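Local coordinates for protein putative Zn-dependent exopeptidase (Bacteroides vulgatus ATCC 8482, PDB 3GUX) that is probably a zinc-dependent aminopeptidase of peptidase family M28, removing residues from the N-terminus of peptides, at residues Pro22-Ala26 with Asp27-Gln31. Numbering follows the deposited sequence.
Sequences PEFDA and DSAYQ
Asp25 is the N-cap of helix 26-37, and its carboxylate folds forward over the first turn to meet the backbone of Ser28. OD1 accepts from Ser28 N at 3.0 Å, using the lone pair turned away from OD2; the bond is somewhat bent, 149° at the hydrogen. With CG anti to the backbone N (chi1 -162°), the carboxylate lies on the carbonyl side of its own residue, where the first-turn N-H groups point. The same oxygen sits 3.6 Å from Ser28 CB, and Asp25 CB packs alongside that methylene. The backbone carbonyl of Asp25 starts the helical ladder: Asp25 O takes Ala29 N at 3.1 Å. One residue on, Ala26 O receives Tyr30 N at 2.9 Å. With an alanine in place of Asp25, Ser28 N is likely to be left without its side-chain capping acceptor, and the positive end of the helix dipole without a favourable negative charge.

Just ahead of the cap, Phe24 reaches forward along the chain, CG anti to the backbone N (chi1 175°), so that ring atom CZ meets the methyl CB of Ala29 at 3.4 Å, an oblique apolar contact. Glu139 on helix 131-146 grips the cap at two points, with OE2 accepting from Asp25 N and OE1 bonded to Ser28 OG. Towards helix 296-311, Asp27 OD1, in the conformer modelled here, makes a salt bridge to Arg296 NE; Arg296 also makes a cation-pi contact with Tyr30, while Lys300 binds Phe24 O. The capped start of helix 26-37 thus bridges helices 131-146 and 296-311.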
loop_
_atom_site.group_PDB
_atom_site.type_symbol
_atom_site.label_atom_id
_atom_site.label_comp_id
_atom_site.label_asym_id
_atom_site.label_seq_id
_atom_site.Cartn_x
_atom_site.Cartn_y
_atom_site.Cartn_z
ATOM N N PRO A 22 -4.351 -14.696 -10.429
ATOM C CA PRO A 22 -5.242 -15.447 -9.551
ATOM C C PRO A 22 -6.305 -14.531 -9.009
ATOM O O PRO A 22 -6.135 -13.301 -9.036
ATOM C CB PRO A 22 -4.340 -15.881 -8.403
ATOM C CG PRO A 22 -2.985 -15.891 -8.985
ATOM C CD PRO A 22 -2.952 -14.778 -9.969
ATOM N N GLU A 23 -7.381 -15.113 -8.510
ATOM C CA GLU A 23 -8.496 -14.326 -8.005
ATOM C C GLU A 23 -8.243 -13.750 -6.617
ATOM O O GLU A 23 -7.927 -14.483 -5.658
ATOM C CB GLU A 23 -9.772 -15.178 -7.981
ATOM C CG GLU A 23 -10.233 -15.608 -9.333
ATOM C CD GLU A 23 -10.688 -14.459 -10.233
ATOM O OE1 GLU A 23 -11.255 -13.469 -9.727
ATOM O OE2 GLU A 23 -10.515 -14.577 -11.462
ATOM N N PHE A 24 -8.347 -12.423 -6.530
ATOM C CA PHE A 24 -8.272 -11.723 -5.271
ATOM C C PHE A 24 -9.563 -12.044 -4.545
ATOM O O PHE A 24 -10.620 -11.916 -5.127
ATOM C CB PHE A 24 -8.157 -10.204 -5.532
ATOM C CG PHE A 24 -8.187 -9.330 -4.306
ATOM C CD1 PHE A 24 -9.395 -8.851 -3.814
ATOM C CD2 PHE A 24 -7.001 -8.945 -3.672
ATOM C CE1 PHE A 24 -9.442 -8.051 -2.697
ATOM C CE2 PHE A 24 -7.023 -8.114 -2.529
ATOM C CZ PHE A 24 -8.249 -7.671 -2.051
ATOM N N ASP A 25 -9.472 -12.440 -3.274
ATOM C CA ASP A 25 -10.665 -12.751 -2.447
ATOM C C ASP A 25 -11.042 -11.549 -1.611
ATOM O O ASP A 25 -10.382 -11.242 -0.595
ATOM C CB ASP A 25 -10.416 -13.976 -1.565
ATOM C CG ASP A 25 -11.712 -14.592 -1.035
ATOM O OD1 ASP A 25 -12.327 -14.017 -0.135
ATOM O OD2 ASP A 25 -12.131 -15.628 -1.583
ATOM N N ALA A 26 -12.074 -10.838 -2.062
ATOM C CA ALA A 26 -12.537 -9.638 -1.372
ATOM C C ALA A 26 -13.092 -9.900 0.035
ATOM O O ALA A 26 -12.973 -8.987 0.898
ATOM C CB ALA A 26 -13.546 -8.872 -2.229
ATOM N N ASP A 27 -13.700 -11.068 0.293
ATOM C CA ASP A 27 -14.181 -11.344 1.660
ATOM C C ASP A 27 -12.994 -11.555 2.611
ATOM O O ASP A 27 -13.071 -11.206 3.776
ATOM C CB ASP A 27 -15.129 -12.540 1.746
ATOM C CG ASP A 27 -15.790 -12.635 3.102
ATOM O OD1 ASP A 27 -16.351 -11.617 3.563
ATOM O OD2 ASP A 27 -15.738 -13.713 3.719
ATOM N N SER A 28 -11.911 -12.145 2.112
ATOM C CA SER A 28 -10.692 -12.307 2.884
ATOM C C SER A 28 -10.114 -10.912 3.224
ATOM O O SER A 28 -9.848 -10.655 4.378
ATOM C CB SER A 28 -9.695 -13.170 2.117
ATOM O OG SER A 28 -8.552 -13.424 2.890
ATOM N N ALA A 29 -10.011 -10.014 2.231
ATOM C CA ALA A 29 -9.504 -8.647 2.470
ATOM C C ALA A 29 -10.407 -7.933 3.478
ATOM O O ALA A 29 -9.923 -7.286 4.381
ATOM C CB ALA A 29 -9.370 -7.827 1.158
ATOM N N TYR A 30 -11.721 -8.088 3.325
ATOM C CA TYR A 30 -12.699 -7.499 4.249
ATOM C C TYR A 30 -12.431 -7.927 5.695
ATOM O O TYR A 30 -12.429 -7.092 6.599
ATOM C CB TYR A 30 -14.130 -7.894 3.825
ATOM C CG TYR A 30 -15.234 -7.195 4.601
ATOM C CD1 TYR A 30 -15.637 -7.652 5.838
ATOM C CD2 TYR A 30 -15.841 -6.051 4.092
ATOM C CE1 TYR A 30 -16.623 -6.997 6.530
ATOM C CE2 TYR A 30 -16.845 -5.414 4.764
ATOM C CZ TYR A 30 -17.225 -5.877 5.978
ATOM O OH TYR A 30 -18.213 -5.220 6.676
ATOM N N GLN A 31 -12.186 -9.218 5.909
ATOM C CA GLN A 31 -11.881 -9.703 7.245
ATOM C C GLN A 31 -10.574 -9.153 7.843
ATOM O O GLN A 31 -10.512 -8.883 9.060
ATOM C CB GLN A 31 -11.873 -11.239 7.263
ATOM C CG GLN A 31 -13.243 -11.865 6.966
ATOM C CD GLN A 31 -14.376 -11.325 7.840
ATOM O OE1 GLN A 31 -15.499 -11.198 7.363
ATOM N NE2 GLN A 31 -14.084 -10.992 9.107
#